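Local coordinates for protein thiazoline oxidase/subtilisin-like protease (Prochloron didemni, PDB 4H6X) that matures patellamide precursor peptides as a subtilisin-like protease, probably cleaving off a recognition tail and joining the peptide ends by transamidation, at residues P31-V36 with L290-G295; A75-R80 with P262-P267; E88-L93 with D99-I104; I250-E255 with P278-I283; L286-Q291 with K296-E301. All coordinates share one frame; numbering follows the deposited sequence.

Contact 1 of 5, residues P31-V36 with L290-G295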
# COMPACT_ATOMS: atom_id res chain seq x y z
N PRO A 31 -5.71 -14.67 -6.22
CA PRO A 31 -4.55 -14.53 -7.12
C PRO A 31 -4.87 -14.00 -8.52
O PRO A 31 -3.95 -13.72 -9.28
CB PRO A 31 -3.98 -15.97 -7.21
CG PRO A 31 -5.06 -16.85 -6.67
CD PRO A 31 -5.78 -16.03 -5.64
N GLN A 32 -6.15 -13.87 -8.86
CA GLN A 32 -6.53 -13.22 -10.11
C GLN A 32 -6.48 -11.69 -9.98
O GLN A 32 -6.58 -10.97 -10.98
CB GLN A 32 -7.93 -13.66 -10.58
CG GLN A 32 -8.06 -15.13 -10.95
CD GLN A 32 -9.40 -15.45 -11.58
OE1 GLN A 32 -9.76 -14.89 -12.62
NE2 GLN A 32 -10.15 -16.35 -10.95
N ILE A 33 -6.34 -11.20 -8.75
CA ILE A 33 -6.22 -9.76 -8.52
C ILE A 33 -4.73 -9.45 -8.39
O ILE A 33 -4.06 -9.95 -7.48
CB ILE A 33 -6.99 -9.30 -7.25
CG1 ILE A 33 -8.49 -9.65 -7.35
CG2 ILE A 33 -6.79 -7.81 -7.00
CD1 ILE A 33 -9.16 -9.14 -8.60
N THR A 34 -4.25 -8.62 -9.32
CA THR A 34 -2.84 -8.21 -9.37
C THR A 34 -2.67 -6.78 -8.89
O THR A 34 -3.30 -5.86 -9.42
CB THR A 34 -2.28 -8.34 -10.80
OG1 THR A 34 -2.31 -9.73 -11.18
CG2 THR A 34 -0.82 -7.81 -10.89
N ILE A 35 -1.82 -6.60 -7.88
CA ILE A 35 -1.46 -5.28 -7.37
C ILE A 35 -0.03 -5.00 -7.82
O ILE A 35 0.86 -5.80 -7.55
CB ILE A 35 -1.52 -5.22 -5.81
CG1 ILE A 35 -2.93 -5.60 -5.29
CG2 ILE A 35 -1.09 -3.84 -5.30
CD1 ILE A 35 -2.90 -6.31 -3.94
N VAL A 36 0.18 -3.88 -8.51
CA VAL A 36 1.53 -3.47 -8.88
C VAL A 36 1.93 -2.33 -7.97
O VAL A 36 1.24 -1.30 -7.90
CB VAL A 36 1.66 -3.07 -10.37
CG1 VAL A 36 3.09 -2.65 -10.70
CG2 VAL A 36 1.25 -4.24 -11.27
N LEU A 290 -13.61 -10.47 -3.90
CA LEU A 290 -14.99 -10.89 -3.65
C LEU A 290 -15.85 -10.81 -4.92
O LEU A 290 -16.75 -11.62 -5.12
CB LEU A 290 -15.56 -10.04 -2.53
CG LEU A 290 -16.41 -10.68 -1.44
CD1 LEU A 290 -15.80 -11.99 -0.96
CD2 LEU A 290 -16.55 -9.67 -0.31
N GLN A 291 -15.57 -9.83 -5.78
CA GLN A 291 -16.21 -9.74 -7.09
C GLN A 291 -15.90 -10.99 -7.91
O GLN A 291 -16.82 -11.62 -8.44
CB GLN A 291 -15.77 -8.48 -7.85
CG GLN A 291 -16.35 -7.17 -7.32
CD GLN A 291 -15.77 -5.95 -8.01
OE1 GLN A 291 -14.63 -5.97 -8.50
NE2 GLN A 291 -16.54 -4.86 -8.05
N VAL A 292 -14.62 -11.34 -7.99
CA VAL A 292 -14.16 -12.58 -8.64
C VAL A 292 -14.75 -13.84 -8.00
O VAL A 292 -15.13 -14.77 -8.71
CB VAL A 292 -12.61 -12.69 -8.66
CG1 VAL A 292 -12.16 -13.99 -9.32
CG2 VAL A 292 -12.00 -11.51 -9.39
N GLN A 293 -14.83 -13.87 -6.67
CA GLN A 293 -15.40 -15.01 -5.94
C GLN A 293 -16.86 -15.27 -6.31
O GLN A 293 -17.28 -16.42 -6.40
CB GLN A 293 -15.29 -14.81 -4.42
CG GLN A 293 -15.86 -15.95 -3.59
CD GLN A 293 -15.67 -15.75 -2.10
OE1 GLN A 293 -14.54 -15.65 -1.60
NE2 GLN A 293 -16.78 -15.68 -1.37
N GLN A 294 -17.61 -14.20 -6.54
CA GLN A 294 -19.02 -14.30 -6.89
C GLN A 294 -19.24 -14.47 -8.39
O GLN A 294 -20.34 -14.24 -8.89
CB GLN A 294 -19.79 -13.10 -6.34
CG GLN A 294 -19.77 -13.05 -4.81
CD GLN A 294 -20.68 -11.99 -4.24
OE1 GLN A 294 -21.36 -11.26 -4.97
NE2 GLN A 294 -20.70 -11.89 -2.91
N GLY A 295 -18.19 -14.90 -9.10
CA GLY A 295 -18.23 -15.12 -10.54
C GLY A 295 -18.21 -13.85 -11.38
O GLY A 295 -17.96 -13.90 -12.59
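Ile33 and Val292 supply the purely apolar part of this contact. CD1 of Ile33 comes within 3.8 Å of CG2 of Val292, the two side chains running past each other in opposite senses. In Ile33 the branch that does the touching is CG1 with its terminal methyl: CG1 is set anti to the carbonyl carbon (chi1 -59°), which puts CG2 anti to the backbone N and sends CD1 to Val292.

The second kind of interaction is amide against methyl. Val292 turns its other methyl, CG1, to Gln32, whose NE2 lies 3.5 Å away, with the carbonyl carbon CD behind it at 3.9 Å. CG1 stands anti to the backbone N of Val292 (chi1 179°), so the two methyls part and meet different neighbours. No hydrogen bond joins the segments; the amide of Gln32, an exposed residue, meets the methyl by van der Waals contact.

Backbone bonds belong to each side separately. Strand 34-39 begins just after Ile33 and is paired in the parallel sheet, while helix 273-293 is ending: Gln294 N still bonds to Leu290 O at 3.1 Å, although Gln294 has already left helical geometry. Val298 also packs on Ile33 and Val292.

With only 124 Å² buried where the last turn of this long helix meets the start of strand 34-39, an inner strand of the parallel sheet, the contact between these two segments is van der Waals in kind, with little directional preference.

Contact 2 of 5, residues A75-R80 with P262-P267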
# COMPACT_ATOMS: atom_id res chain seq x y z
N ALA A 75 22.54 0.45 9.91
CA ALA A 75 22.84 1.81 10.31
C ALA A 75 21.59 2.69 10.29
O ALA A 75 21.32 3.44 11.23
CB ALA A 75 23.93 2.39 9.43
N PHE A 76 20.82 2.63 9.20
CA PHE A 76 19.56 3.36 9.11
C PHE A 76 18.61 2.93 10.22
O PHE A 76 17.97 3.76 10.86
CB PHE A 76 18.91 3.11 7.74
CG PHE A 76 17.62 3.84 7.52
CD1 PHE A 76 17.62 5.10 6.93
CD2 PHE A 76 16.42 3.27 7.89
CE1 PHE A 76 16.42 5.79 6.72
CE2 PHE A 76 15.21 3.94 7.67
CZ PHE A 76 15.22 5.21 7.10
N GLN A 77 18.51 1.62 10.44
CA GLN A 77 17.56 1.10 11.41
C GLN A 77 17.93 1.42 12.86
O GLN A 77 17.04 1.63 13.69
CB GLN A 77 17.33 -0.39 11.20
CG GLN A 77 16.60 -0.65 9.89
CD GLN A 77 16.66 -2.09 9.45
OE1 GLN A 77 16.98 -2.99 10.23
NE2 GLN A 77 16.34 -2.33 8.18
N SER A 78 19.23 1.48 13.15
CA SER A 78 19.71 1.92 14.47
C SER A 78 19.33 3.37 14.75
O SER A 78 18.84 3.69 15.83
CB SER A 78 21.23 1.73 14.62
OG SER A 78 21.71 2.54 15.69
N ILE A 79 19.55 4.24 13.76
CA ILE A 79 19.16 5.65 13.86
C ILE A 79 17.64 5.82 14.08
O ILE A 79 17.22 6.64 14.89
CB ILE A 79 19.65 6.44 12.63
CG1 ILE A 79 21.18 6.56 12.66
CG2 ILE A 79 19.03 7.84 12.58
CD1 ILE A 79 21.83 6.90 11.33
N ARG A 80 16.82 5.02 13.38
CA ARG A 80 15.37 5.06 13.59
C ARG A 80 15.03 4.58 15.01
O ARG A 80 14.27 5.23 15.72
CB ARG A 80 14.66 4.18 12.57
CG ARG A 80 13.18 3.97 12.86
CD ARG A 80 12.69 2.77 12.07
NE ARG A 80 12.29 3.18 10.75
CZ ARG A 80 12.29 2.41 9.66
NH1 ARG A 80 12.71 1.15 9.66
NH2 ARG A 80 11.87 2.97 8.54
N PRO A 262 13.92 -3.97 5.89
CA PRO A 262 14.90 -4.84 5.22
C PRO A 262 15.87 -5.53 6.18
O PRO A 262 16.24 -4.96 7.20
CB PRO A 262 15.70 -3.87 4.32
CG PRO A 262 14.91 -2.61 4.25
CD PRO A 262 13.97 -2.57 5.41
N CYS A 263 16.27 -6.75 5.81
CA CYS A 263 17.40 -7.48 6.41
C CYS A 263 17.17 -8.00 7.83
O CYS A 263 18.11 -8.47 8.48
CB CYS A 263 18.68 -6.65 6.38
SG CYS A 263 19.19 -6.18 4.72
N THR A 264 15.93 -7.93 8.30
CA THR A 264 15.62 -8.44 9.63
C THR A 264 14.19 -8.94 9.72
O THR A 264 13.31 -8.47 9.01
CB THR A 264 15.91 -7.42 10.75
OG1 THR A 264 15.48 -7.99 12.00
CG2 THR A 264 15.16 -6.10 10.54
N GLU A 265 13.98 -9.88 10.63
CA GLU A 265 12.66 -10.44 10.84
C GLU A 265 11.80 -9.58 11.76
O GLU A 265 10.59 -9.75 11.79
CB GLU A 265 12.75 -11.88 11.36
CG GLU A 265 13.13 -12.88 10.29
CD GLU A 265 12.10 -12.97 9.16
OE1 GLU A 265 10.88 -12.93 9.44
OE2 GLU A 265 12.52 -13.11 8.00
N GLU A 266 12.43 -8.65 12.47
CA GLU A 266 11.72 -7.77 13.41
C GLU A 266 10.94 -6.67 12.68
O GLU A 266 11.51 -5.90 11.91
CB GLU A 266 12.70 -7.15 14.41
CG GLU A 266 12.07 -6.31 15.52
CD GLU A 266 13.10 -5.69 16.47
OE1 GLU A 266 14.32 -5.91 16.29
OE2 GLU A 266 12.69 -4.99 17.42
N PRO A 267 9.62 -6.60 12.91
CA PRO A 267 8.82 -5.55 12.27
C PRO A 267 8.93 -4.21 12.98
O PRO A 267 9.54 -4.13 14.05
CB PRO A 267 7.39 -6.10 12.34
CG PRO A 267 7.39 -7.03 13.51
CD PRO A 267 8.77 -7.61 13.59
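Gln77 reaches from helix 70-82 to Pro262 with an outstretched side chain. Its CG lies anti to the carbonyl carbon (chi1 -68°) and the chain continues extended, carrying the amide off the helix surface to the loop between strands 257-259 and 268-270. There NE2 donates to Pro262 O at 2.8 Å, with a nearly straight N-H...O angle of 176°. The donor approaches in the carbonyl plane, on a lone pair, with a C=O...N angle of 137°, and the acceptor in turn lies almost exactly in the amide plane of Gln77.

The same amide has neighbours on both of its branches. NE2 is 3.7 Å from CD of the Pro262 ring, and OE1 is 3.6 Å from CG2 of Thr264. Losing the amide of Gln77, as with a leucine here, is likely to leave Pro262 O without this donor and the Thr264 methyl without its polar neighbour.

The bond from Glu266 N to Thr264 OG1, 3.2 Å long and forming an ST turn, probably holds the rotation of Thr264, with OG1 anti to the backbone N and CG2 turned to Gln77. Nearby, Arg80 of the same helix makes a salt bridge with Asp108, and Pro262 packs on helix 101-118.

The helix lies in sequence between the probable triad aspartate and histidine, and is probably part of the helical insertion that distinguishes this protease from plain subtilisins and is thought to cover its active site, here tied to a hairpin loop of the subtilisin-like body.

Contact 3 of 5, residues E88-L93 with D99-I104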
# COMPACT_ATOMS: atom_id res chain seq x y z
N GLU A 88 19.21 16.38 14.08
CA GLU A 88 20.00 15.29 14.68
C GLU A 88 19.98 14.04 13.80
O GLU A 88 21.01 13.41 13.59
CB GLU A 88 19.49 14.93 16.08
CG GLU A 88 19.80 15.96 17.16
CD GLU A 88 19.42 15.50 18.56
OE1 GLU A 88 19.35 14.27 18.80
OE2 GLU A 88 19.19 16.37 19.42
N LYS A 89 18.79 13.71 13.28
CA LYS A 89 18.64 12.55 12.40
C LYS A 89 19.39 12.75 11.09
O LYS A 89 20.10 11.85 10.64
CB LYS A 89 17.15 12.25 12.14
CG LYS A 89 16.91 11.13 11.13
CD LYS A 89 15.44 10.83 10.91
CE LYS A 89 15.27 9.83 9.77
NZ LYS A 89 13.86 9.42 9.50
N GLU A 90 19.25 13.93 10.50
CA GLU A 90 19.91 14.25 9.22
C GLU A 90 21.42 14.15 9.32
O GLU A 90 22.08 13.59 8.43
CB GLU A 90 19.52 15.65 8.73
CG GLU A 90 18.02 15.83 8.49
CD GLU A 90 17.44 14.74 7.61
OE1 GLU A 90 17.87 14.62 6.45
OE2 GLU A 90 16.56 13.98 8.10
N GLU A 91 21.98 14.67 10.41
CA GLU A 91 23.43 14.64 10.62
C GLU A 91 23.94 13.22 10.83
O GLU A 91 24.99 12.85 10.30
CB GLU A 91 23.83 15.56 11.78
CG GLU A 91 23.79 17.04 11.43
CD GLU A 91 23.73 17.96 12.65
OE1 GLU A 91 23.92 17.49 13.80
OE2 GLU A 91 23.50 19.17 12.46
N ALA A 92 23.19 12.41 11.57
CA ALA A 92 23.56 11.02 11.83
C ALA A 92 23.56 10.17 10.55
O ALA A 92 24.44 9.35 10.37
CB ALA A 92 22.65 10.41 12.87
N LEU A 93 22.55 10.37 9.69
CA LEU A 93 22.47 9.66 8.40
C LEU A 93 23.63 10.03 7.51
O LEU A 93 24.24 9.16 6.86
CB LEU A 93 21.15 9.99 7.68
CG LEU A 93 19.87 9.44 8.30
CD1 LEU A 93 18.67 10.22 7.79
CD2 LEU A 93 19.74 7.95 8.03
N ASP A 99 25.70 8.25 1.12
CA ASP A 99 25.49 7.93 -0.28
C ASP A 99 24.35 6.93 -0.53
O ASP A 99 23.93 6.74 -1.68
CB ASP A 99 26.78 7.40 -0.90
CG ASP A 99 27.94 8.38 -0.76
OD1 ASP A 99 27.72 9.61 -0.87
OD2 ASP A 99 29.06 7.90 -0.54
N THR A 100 23.85 6.30 0.53
CA THR A 100 22.81 5.29 0.35
C THR A 100 21.51 5.59 1.11
O THR A 100 20.51 4.88 0.93
CB THR A 100 23.32 3.91 0.77
OG1 THR A 100 23.86 4.01 2.09
CG2 THR A 100 24.40 3.39 -0.23
N LYS A 101 21.51 6.62 1.94
CA LYS A 101 20.35 6.96 2.77
C LYS A 101 19.05 7.18 1.98
O LYS A 101 17.98 6.78 2.44
CB LYS A 101 20.63 8.19 3.63
CG LYS A 101 20.82 9.49 2.84
CD LYS A 101 21.05 10.67 3.78
CE LYS A 101 21.24 11.97 3.02
NZ LYS A 101 21.26 13.16 3.92
N ASP A 102 19.15 7.83 0.82
CA ASP A 102 17.97 8.17 0.02
C ASP A 102 17.33 6.90 -0.54
O ASP A 102 16.12 6.71 -0.42
CB ASP A 102 18.32 9.12 -1.13
CG ASP A 102 18.78 10.48 -0.65
OD1 ASP A 102 18.13 11.05 0.25
OD2 ASP A 102 19.79 10.99 -1.19
N ARG A 103 18.16 6.03 -1.12
CA ARG A 103 17.68 4.74 -1.63
C ARG A 103 17.16 3.86 -0.50
O ARG A 103 16.21 3.11 -0.69
CB ARG A 103 18.79 3.98 -2.37
CG ARG A 103 19.27 4.63 -3.66
CD ARG A 103 20.45 3.85 -4.23
NE ARG A 103 20.09 2.47 -4.50
CZ ARG A 103 20.94 1.44 -4.51
NH1 ARG A 103 22.23 1.62 -4.25
NH2 ARG A 103 20.50 0.22 -4.78
N ILE A 104 17.80 3.94 0.67
CA ILE A 104 17.35 3.13 1.81
C ILE A 104 15.94 3.54 2.24
O ILE A 104 15.11 2.68 2.49
CB ILE A 104 18.35 3.17 2.99
CG1 ILE A 104 19.60 2.33 2.64
CG2 ILE A 104 17.72 2.62 4.27
CD1 ILE A 104 20.79 2.59 3.56
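Lys101 turns its CG into the position between its own backbone N and carbonyl carbon (chi1 66°) and then runs fully extended, which lays its methylene chain beside Leu93. On the facing helix, Leu93 has CG anti to the carbonyl carbon, and its CB rather than its branched end makes the approach: CB is 4.0 Å from Lys101 CD. Glu90 folds back instead of stretching, with CG anti to the carbonyl carbon and then a bend at chi2 (-51°), and this brings OE1 to within 4.5 Å of Lys101 NZ.

That last distance is too long for a salt bridge. At most a longer-range attraction between opposite charges is likely, while the ammonium group has a true salt-bridge partner in Glu94, one turn further along helix 87-96. Two carboxylates thus stand near one lysine, and this would probably favour its protonated state.

The backbones are nearest at Leu93 and Lys101, whose CA atoms are 6.6 Å apart. Lys101 opens helix 101-118: Thr100 occupies the N-cap position without a side-chain capping bond, its OG1 being bonded to Asp72, and the first turn is marked by Ile104 N bonding to Thr100 O at 2.9 Å. Leu93 and Ile104 also pack on Phe76 of helix 70-82, so a third helix joins the pair.

Lys101, at the start of helix 101-118, therefore reaches back across to helix 87-96 in two ways: its stem lies against Leu93 CB, and its ammonium pairs with the carboxylate of Glu94 while staying near that of Glu90.

Contact 4 of 5, residues I250-E255 with P278-I283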
# COMPACT_ATOMS: atom_id res chain seq x y z
N ILE A 250 -10.07 9.29 0.90
CA ILE A 250 -10.58 8.51 2.01
C ILE A 250 -9.51 8.49 3.12
O ILE A 250 -8.31 8.52 2.84
CB ILE A 250 -11.04 7.09 1.54
CG1 ILE A 250 -11.96 6.42 2.58
CG2 ILE A 250 -9.85 6.19 1.20
CD1 ILE A 250 -12.75 5.24 2.05
N LEU A 251 -9.97 8.48 4.37
CA LEU A 251 -9.11 8.37 5.53
C LEU A 251 -9.00 6.92 5.95
O LEU A 251 -9.99 6.19 5.93
CB LEU A 251 -9.68 9.16 6.70
CG LEU A 251 -9.15 10.54 7.11
CD1 LEU A 251 -9.51 10.76 8.58
CD2 LEU A 251 -7.65 10.65 6.94
N ALA A 252 -7.79 6.50 6.33
CA ALA A 252 -7.58 5.16 6.87
C ALA A 252 -6.50 5.21 7.97
O ALA A 252 -5.77 6.20 8.06
CB ALA A 252 -7.19 4.21 5.75
N PRO A 253 -6.42 4.17 8.83
CA PRO A 253 -5.34 4.16 9.82
C PRO A 253 -3.97 4.39 9.17
O PRO A 253 -3.58 3.64 8.26
CB PRO A 253 -5.40 2.73 10.39
CG PRO A 253 -6.81 2.29 10.17
CD PRO A 253 -7.22 2.93 8.87
N GLY A 254 -3.28 5.43 9.61
CA GLY A 254 -1.93 5.74 9.13
C GLY A 254 -0.89 5.88 10.24
O GLY A 254 0.28 6.12 9.97
N GLU A 255 -1.33 5.71 11.49
CA GLU A 255 -0.44 5.87 12.63
C GLU A 255 -0.09 4.51 13.25
O GLU A 255 -0.97 3.71 13.54
CB GLU A 255 -1.07 6.81 13.66
CG GLU A 255 -0.20 7.11 14.87
CD GLU A 255 -0.78 8.20 15.76
OE1 GLU A 255 -2.01 8.34 15.83
OE2 GLU A 255 0.02 8.91 16.40
N PRO A 278 -1.44 1.85 1.69
CA PRO A 278 -1.44 0.40 1.45
C PRO A 278 -2.59 -0.33 2.13
O PRO A 278 -3.03 -1.36 1.63
CB PRO A 278 -0.10 -0.10 2.02
CG PRO A 278 0.53 1.06 2.70
CD PRO A 278 -0.17 2.32 2.27
N VAL A 279 -3.06 0.19 3.26
CA VAL A 279 -4.23 -0.40 3.93
C VAL A 279 -5.42 -0.37 2.93
O VAL A 279 -6.11 -1.37 2.75
CB VAL A 279 -4.56 0.31 5.27
CG1 VAL A 279 -5.82 -0.26 5.90
CG2 VAL A 279 -3.40 0.19 6.27
N MET A 280 -5.61 0.76 2.25
CA MET A 280 -6.73 0.93 1.30
C MET A 280 -6.52 0.13 0.02
O MET A 280 -7.48 -0.36 -0.56
CB MET A 280 -6.95 2.42 0.97
CG MET A 280 -7.51 3.23 2.14
SD MET A 280 -9.06 2.54 2.78
CE MET A 280 -8.43 1.60 4.16
N THR A 281 -5.27 0.00 -0.41
CA THR A 281 -4.95 -0.87 -1.51
C THR A 281 -5.34 -2.32 -1.17
O THR A 281 -5.94 -3.02 -1.98
CB THR A 281 -3.46 -0.74 -1.91
OG1 THR A 281 -3.25 0.51 -2.58
CG2 THR A 281 -3.04 -1.87 -2.84
N GLY A 282 -5.01 -2.75 0.04
CA GLY A 282 -5.37 -4.11 0.49
C GLY A 282 -6.89 -4.31 0.56
O GLY A 282 -7.42 -5.32 0.10
N ILE A 283 -7.58 -3.33 1.13
CA ILE A 283 -9.04 -3.41 1.27
C ILE A 283 -9.67 -3.47 -0.12
O ILE A 283 -10.51 -4.34 -0.40
CB ILE A 283 -9.61 -2.24 2.13
CG1 ILE A 283 -9.12 -2.41 3.58
CG2 ILE A 283 -11.13 -2.20 2.05
CD1 ILE A 283 -9.54 -1.32 4.54
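Pro253 and Val279 meet at a peptide carbonyl. Pro253 O lies 4.0 Å from CG2 of Val279, a methyl, which offers no hydrogen-bond donor, and this buried oxygen has no hydrogen-bond partner in the model. No aromatic ring or planar side chain bridges the segments.

The rest is carried by Met280, which folds at chi2 (-56°) and chi3 (97°) and so spreads along strand 249-253. Its CG is 3.9 Å from CG2 of Ile250, the two side chains crossing at about a right angle. Its CE meets Ala252 CB at 3.3 Å, closer than carbon atoms usually pack, which suggests a tight fit. Shortening the Met280 side chain to an alanine is likely to open a gap against Ile250 CG2 and Ala252 CB.

The segment axes approach to 8.5 Å at 102°, so the helix passes nearly square across the strand, an edge strand of the parallel sheet within this chain. Val226 of the adjoining strand 224-229 also touches Met280.

With every touching residue buried and no hydrogen bond between the segments, cohesion between helix and sheet here rests on apolar contact, with the buried Pro253 O, lacking a partner in the model, as a probable cost.

Contact 5 of 5, residues L286-Q291 with K296-E301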
# COMPACT_ATOMS: atom_id res chain seq x y z
N LEU A 286 -9.17 -6.87 -1.60
CA LEU A 286 -10.12 -7.81 -1.00
C LEU A 286 -11.53 -7.66 -1.62
O LEU A 286 -12.19 -8.67 -1.92
CB LEU A 286 -10.18 -7.61 0.53
CG LEU A 286 -8.98 -8.01 1.41
CD1 LEU A 286 -9.34 -7.85 2.88
CD2 LEU A 286 -8.48 -9.42 1.15
N LEU A 287 -11.97 -6.43 -1.84
CA LEU A 287 -13.31 -6.19 -2.40
C LEU A 287 -13.39 -6.68 -3.84
O LEU A 287 -14.38 -7.28 -4.24
CB LEU A 287 -13.73 -4.73 -2.28
CG LEU A 287 -13.91 -4.18 -0.86
CD1 LEU A 287 -14.06 -2.66 -0.86
CD2 LEU A 287 -15.08 -4.85 -0.13
N MET A 288 -12.31 -6.44 -4.60
CA MET A 288 -12.18 -7.00 -5.94
C MET A 288 -12.11 -8.53 -5.90
O MET A 288 -12.68 -9.20 -6.78
CB MET A 288 -10.93 -6.45 -6.66
CG MET A 288 -10.95 -4.97 -6.97
SD MET A 288 -9.45 -4.52 -7.88
CE MET A 288 -9.80 -2.79 -8.19
N SER A 289 -11.41 -9.10 -4.92
CA SER A 289 -11.36 -10.56 -4.78
C SER A 289 -12.76 -11.17 -4.62
O SER A 289 -13.05 -12.25 -5.16
CB SER A 289 -10.47 -10.94 -3.60
OG SER A 289 -9.15 -10.49 -3.84
N LEU A 290 -13.61 -10.47 -3.90
CA LEU A 290 -14.99 -10.89 -3.65
C LEU A 290 -15.85 -10.81 -4.92
O LEU A 290 -16.75 -11.62 -5.12
CB LEU A 290 -15.56 -10.04 -2.53
CG LEU A 290 -16.41 -10.68 -1.44
CD1 LEU A 290 -15.80 -11.99 -0.96
CD2 LEU A 290 -16.55 -9.67 -0.31
N GLN A 291 -15.57 -9.83 -5.78
CA GLN A 291 -16.21 -9.74 -7.09
C GLN A 291 -15.90 -10.99 -7.91
O GLN A 291 -16.82 -11.62 -8.44
CB GLN A 291 -15.77 -8.48 -7.85
CG GLN A 291 -16.35 -7.17 -7.32
CD GLN A 291 -15.77 -5.95 -8.01
OE1 GLN A 291 -14.63 -5.97 -8.50
NE2 GLN A 291 -16.54 -4.86 -8.05
N LYS A 296 -18.45 -12.71 -10.73
CA LYS A 296 -18.59 -11.42 -11.40
C LYS A 296 -17.28 -10.82 -11.93
O LYS A 296 -16.19 -11.23 -11.52
CB LYS A 296 -19.31 -10.43 -10.47
CG LYS A 296 -20.75 -10.81 -10.12
CD LYS A 296 -21.62 -10.95 -11.37
CE LYS A 296 -23.08 -11.19 -11.02
NZ LYS A 296 -23.30 -12.52 -10.38
N PRO A 297 -17.38 -9.83 -12.85
CA PRO A 297 -16.15 -9.21 -13.34
C PRO A 297 -15.61 -8.17 -12.35
O PRO A 297 -16.38 -7.55 -11.61
CB PRO A 297 -16.60 -8.54 -14.64
CG PRO A 297 -18.04 -8.22 -14.43
CD PRO A 297 -18.59 -9.26 -13.49
N VAL A 298 -14.29 -8.01 -12.34
CA VAL A 298 -13.64 -6.97 -11.54
C VAL A 298 -14.13 -5.61 -12.03
O VAL A 298 -14.13 -5.34 -13.23
CB VAL A 298 -12.10 -7.05 -11.65
CG1 VAL A 298 -11.44 -5.90 -10.90
CG2 VAL A 298 -11.61 -8.38 -11.11
N ASP A 299 -14.57 -4.77 -11.11
CA ASP A 299 -15.02 -3.44 -11.46
C ASP A 299 -14.40 -2.44 -10.49
O ASP A 299 -14.88 -2.26 -9.37
CB ASP A 299 -16.56 -3.39 -11.43
CG ASP A 299 -17.12 -2.09 -11.97
OD1 ASP A 299 -16.42 -1.06 -11.98
OD2 ASP A 299 -18.30 -2.11 -12.37
N ALA A 300 -13.32 -1.81 -10.95
CA ALA A 300 -12.48 -0.95 -10.12
C ALA A 300 -13.18 0.34 -9.70
O ALA A 300 -13.05 0.78 -8.56
CB ALA A 300 -11.17 -0.62 -10.83
N GLU A 301 -13.93 0.93 -10.63
CA GLU A 301 -14.69 2.13 -10.35
C GLU A 301 -15.83 1.86 -9.35
O GLU A 301 -16.14 2.71 -8.51
CB GLU A 301 -15.21 2.78 -11.64
CG GLU A 301 -15.86 4.15 -11.48
CD GLU A 301 -14.91 5.26 -11.01
OE1 GLU A 301 -13.67 5.12 -11.09
OE2 GLU A 301 -15.42 6.31 -10.56
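Gln291 grips the backbone of Asp299 with both ends of its amide. Asp299 N donates to Gln291 OE1 at 2.9 Å with an N-H...O angle of 168°, and Gln291 NE2 returns a longer, weak bond to Asp299 O at 3.4 Å. The stronger bond does not use a lone-pair direction: the donor stands above the amide carbonyl plane, 41° out of it. Gln291 gets there with CG anti to its carbonyl carbon (chi1 -73°) and an extended chain, which spans the distance from the helix to the loop. The stronger bond, helped by the weak one, probably limits turning of the buried amide.

Around this pair the loop is held further. Asn199 bonds to Val298 O and to Ala300 N, and the side chain of Asp299 turns away to the next helix, where OD1 accepts from Ala302 N. That places Asp299 as an N-cap of helix 300-309, so the arrangement is a short connection between helix 273-293 and helix 300-309 in which a glutamine of the first holds the backbone of the residue that caps the second.

Next come van der Waals contacts. Gln291 OE1 lies 3.3 Å from Val298 CA, and Lys296 CB sits 3.4 Å from Gln291 O. One turn back, the extended chain of Met288 crosses Val298 at a slant, its SD 3.9 Å from CG1, and continues until CE meets Ala300 CB at 3.7 Å. Val303 of helix 300-309 also packs on Met288 and Gln291.

How the contacts relate
Contacts 1, 4 and 5 all draw on helix 273-293, whose first turn holds Ser274, probably the nucleophile of a triad with His109 and Asp39. Contact 4 sits nearer the chain's centre; contacts 1 and 5 lie by the helix's far end, their centres 6 Å apart, joined where Val298 CG2 meets Val292 CG2 at 3.6 Å. Contacts 1 and 4 touch through Ile35 CG2 and Thr281 CG2 at 3.7 Å. Contacts 2 and 3 form the other group, centres 13 Å apart, linked by Phe76 CG against Ile104 CG2 at 3.5 Å. The two groups stay apart: contacts 3 and 5 have centres about 41 Å apart.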